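Local atomic coordinates of probable acetyltransferase (Thermus thermophilus, PDB entry 3EXN), a protein that binds acetyl-coenzyme A and, as a member of the GCN5-related N-acetyltransferase family, probably transfers its acetyl group to an acceptor. Residues L12-V17 and R63-F68. Numbering follows the deposited sequence.
Sequences LDLAPV and RAFLLF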
ATOM      1  N   LEU A  12       0.670  14.920  -2.814  1.00  7.10           N
ATOM      2  CA  LEU A  12       0.531  13.923  -1.767  1.00  8.10           C
ATOM      3  C   LEU A  12       1.932  13.693  -1.263  1.00  8.08           C
ATOM      4  O   LEU A  12       2.810  13.365  -2.069  1.00 11.10           O
ATOM      5  CB  LEU A  12      -0.068  12.632  -2.392  1.00  7.60           C
ATOM      6  CG  LEU A  12      -0.586  11.516  -1.533  1.00  5.99           C
ATOM      7  CD1 LEU A  12      -1.856  11.905  -0.738  1.00  4.24           C
ATOM      8  CD2 LEU A  12      -0.767  10.316  -2.442  1.00  3.92           C
ATOM      9  N   ASP A  13       2.131  13.823   0.045  1.00  8.34           N
ATOM     10  CA  ASP A  13       3.426  13.540   0.685  1.00  8.29           C
ATOM     11  C   ASP A  13       3.542  12.122   1.253  1.00  6.95           C
ATOM     12  O   ASP A  13       2.617  11.610   1.899  1.00  7.09           O
ATOM     13  CB  ASP A  13       3.693  14.531   1.782  1.00  8.69           C
ATOM     14  CG  ASP A  13       3.740  15.975   1.261  1.00 10.57           C
ATOM     15  OD1 ASP A  13       4.231  16.189   0.120  1.00 12.86           O
ATOM     16  OD2 ASP A  13       3.292  16.879   1.995  1.00 13.88           O
ATOM     17  N   LEU A  14       4.700  11.514   1.037  1.00  6.06           N
ATOM     18  CA  LEU A  14       4.928  10.141   1.482  1.00  5.92           C
ATOM     19  C   LEU A  14       5.867  10.250   2.685  1.00  5.85           C
ATOM     20  O   LEU A  14       7.064  10.493   2.488  1.00  6.08           O
ATOM     21  CB  LEU A  14       5.574   9.332   0.341  1.00  4.68           C
ATOM     22  CG  LEU A  14       4.642   8.643  -0.667  1.00  5.45           C
ATOM     23  CD1 LEU A  14       3.726   9.618  -1.427  1.00  3.52           C
ATOM     24  CD2 LEU A  14       5.441   7.858  -1.632  1.00  7.47           C
ATOM     25  N   ALA A  15       5.276  10.134   3.889  1.00  5.76           N
ATOM     26  CA  ALA A  15       5.966  10.233   5.187  1.00  6.36           C
ATOM     27  C   ALA A  15       6.342   8.820   5.682  1.00  5.67           C
ATOM     28  O   ALA A  15       5.483   8.016   5.992  1.00  4.04           O
ATOM     29  CB  ALA A  15       5.052  10.929   6.243  1.00  6.50           C
ATOM     30  N   PRO A  16       7.627   8.537   5.813  1.00  6.09           N
ATOM     31  CA  PRO A  16       7.979   7.245   6.410  1.00  6.44           C
ATOM     32  C   PRO A  16       7.327   6.996   7.756  1.00  6.13           C
ATOM     33  O   PRO A  16       7.283   7.914   8.622  1.00  5.02           O
ATOM     34  CB  PRO A  16       9.497   7.332   6.560  1.00  6.93           C
ATOM     35  CG  PRO A  16       9.900   8.256   5.511  1.00  9.31           C
ATOM     36  CD  PRO A  16       8.835   9.325   5.519  1.00  7.98           C
ATOM     37  N   VAL A  17       6.780   5.777   7.917  1.00  5.25           N
ATOM     38  CA  VAL A  17       6.005   5.394   9.101  1.00  5.76           C
ATOM     39  C   VAL A  17       6.959   4.903  10.220  1.00  6.27           C
ATOM     40  O   VAL A  17       7.989   4.271   9.949  1.00  5.58           O
ATOM     41  CB  VAL A  17       4.919   4.343   8.746  1.00  6.27           C
ATOM     42  CG1 VAL A  17       5.519   2.946   8.667  1.00  5.47           C
ATOM     43  CG2 VAL A  17       3.717   4.387   9.724  1.00  7.03           C
ATOM     44  N   ARG A  63       9.639  -0.546   3.007  1.00  5.24           N
ATOM     45  CA  ARG A  63       9.411   0.844   2.665  1.00  3.75           C
ATOM     46  C   ARG A  63       7.931   1.132   2.855  1.00  4.22           C
ATOM     47  O   ARG A  63       7.102   0.782   1.980  1.00  5.10           O
ATOM     48  CB  ARG A  63       9.827   1.148   1.241  1.00  3.92           C
ATOM     49  CG  ARG A  63      11.359   1.071   0.987  1.00  3.90           C
ATOM     50  CD  ARG A  63      12.177   2.168   1.677  1.00  5.01           C
ATOM     51  NE  ARG A  63      13.635   2.005   1.414  1.00  5.07           N
ATOM     52  CZ  ARG A  63      14.444   1.173   2.077  1.00  5.10           C
ATOM     53  NH1 ARG A  63      15.753   1.113   1.760  1.00  6.37           N
ATOM     54  NH2 ARG A  63      13.956   0.353   3.015  1.00  8.38           N
ATOM     55  N   ALA A  64       7.598   1.690   4.011  1.00  4.09           N
ATOM     56  CA  ALA A  64       6.209   1.944   4.355  1.00  4.14           C
ATOM     57  C   ALA A  64       6.007   3.407   4.717  1.00  4.30           C
ATOM     58  O   ALA A  64       6.879   4.010   5.383  1.00  3.87           O
ATOM     59  CB  ALA A  64       5.735   1.008   5.531  1.00  4.51           C
ATOM     60  N   PHE A  65       4.866   3.951   4.276  1.00  4.14           N
ATOM     61  CA  PHE A  65       4.581   5.389   4.363  1.00  3.90           C
ATOM     62  C   PHE A  65       3.153   5.655   4.756  1.00  4.18           C
ATOM     63  O   PHE A  65       2.217   5.035   4.206  1.00  4.82           O
ATOM     64  CB  PHE A  65       4.787   6.046   2.993  1.00  5.18           C
ATOM     65  CG  PHE A  65       6.105   5.761   2.383  1.00  5.83           C
ATOM     66  CD1 PHE A  65       7.201   6.622   2.592  1.00  5.59           C
ATOM     67  CD2 PHE A  65       6.264   4.618   1.607  1.00  2.94           C
ATOM     68  CE1 PHE A  65       8.446   6.341   2.010  1.00  6.13           C
ATOM     69  CE2 PHE A  65       7.503   4.328   1.028  1.00  5.51           C
ATOM     70  CZ  PHE A  65       8.602   5.180   1.259  1.00  4.11           C
ATOM     71  N   LEU A  66       2.950   6.609   5.670  1.00  3.56           N
ATOM     72  CA  LEU A  66       1.677   7.302   5.719  1.00  3.92           C
ATOM     73  C   LEU A  66       1.569   8.327   4.567  1.00  5.01           C
ATOM     74  O   LEU A  66       2.549   9.008   4.240  1.00  8.36           O
ATOM     75  CB  LEU A  66       1.498   8.002   7.061  1.00  3.71           C
ATOM     76  CG  LEU A  66       0.779   7.234   8.151  1.00  5.38           C
ATOM     77  CD1 LEU A  66       0.893   8.099   9.405  1.00  5.02           C
ATOM     78  CD2 LEU A  66      -0.717   6.928   7.846  1.00  6.82           C
ATOM     79  N   LEU A  67       0.397   8.420   3.959  1.00  6.00           N
ATOM     80  CA  LEU A  67       0.120   9.329   2.822  1.00  5.43           C
ATOM     81  C   LEU A  67      -0.621  10.531   3.324  1.00  6.54           C
ATOM     82  O   LEU A  67      -1.659  10.398   3.977  1.00  6.51           O
ATOM     83  CB  LEU A  67      -0.621   8.586   1.698  1.00  5.41           C
ATOM     84  CG  LEU A  67      -0.012   7.269   1.221  1.00  3.80           C
ATOM     85  CD1 LEU A  67      -0.872   6.637   0.113  1.00  7.84           C
ATOM     86  CD2 LEU A  67       1.412   7.437   0.739  1.00  5.13           C
ATOM     87  N   PHE A  68      -0.028  11.714   3.112  1.00  6.26           N
ATOM     88  CA  PHE A  68      -0.543  12.938   3.715  1.00  6.20           C
ATOM     89  C   PHE A  68      -0.982  13.923   2.660  1.00  5.35           C
ATOM     90  O   PHE A  68      -0.293  14.147   1.682  1.00  5.89           O
ATOM     91  CB  PHE A  68       0.495  13.621   4.630  1.00  6.49           C
ATOM     92  CG  PHE A  68       0.568  13.033   6.039  1.00  7.61           C
ATOM     93  CD1 PHE A  68      -0.320  13.424   7.045  1.00  7.93           C
ATOM     94  CD2 PHE A  68       1.566  12.117   6.355  1.00  9.22           C
ATOM     95  CE1 PHE A  68      -0.236  12.890   8.346  1.00  7.07           C
ATOM     96  CE2 PHE A  68       1.696  11.583   7.688  1.00  8.55           C
ATOM     97  CZ  PHE A  68       0.785  11.944   8.665  1.00 10.27           C
TER
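L14 and L67 face each other as an antiparallel non-hydrogen-bonded pair, and their side chains run alongside one another in the same direction, with CG of L14 3.7 Å from CD2 of L67. The ring of F65 shares this face: its CD1 comes within 3.9 Å of CB of L14, and the ring also lies obliquely against the backbone of L14 and N of P16. Helix 105-115 closes over this side, resting on L12 and L67 through A109 and on F65 through F113. The side chain of L67 lies about 4 Å from those of L94 and I96, two acetyl-CoA-binding residues, consistent with a second-shell place beside the cofactor site. Strand 13-16 is the first, outermost strand of the GNAT sheet, paired antiparallel with strand 62-69, which in turn is bonded to strand 72-81. D13 and F68 exchange two backbone hydrogen bonds, each 2.9 Å between N of one residue and O of the other, with both donors in the carbonyl plane. At the next hydrogen-bonded pair, A15 N bonds to L66 O nearly in line with the carbonyl, whereas the return bond from L66 N to A15 O is weak, bent to 129° at the hydrogen. P16 sits opposite F65 in a non-hydrogen-bonded pair, so its lack of an N-H costs this pairing nothing; bonding resumes with V17 N to A64 O at 3.1 Å. On the other face, L66 and F68 pack on L24 of helix 22-30, and CD2 at the F68 ring edge lies 3.7 Å from CB of A15, whereas D13 and P16 are exposed. CG1 of V17, set between the backbone N and the carbonyl carbon (chi1 81°), meets CB of A64, and both residues touch L56 of helix 46-57.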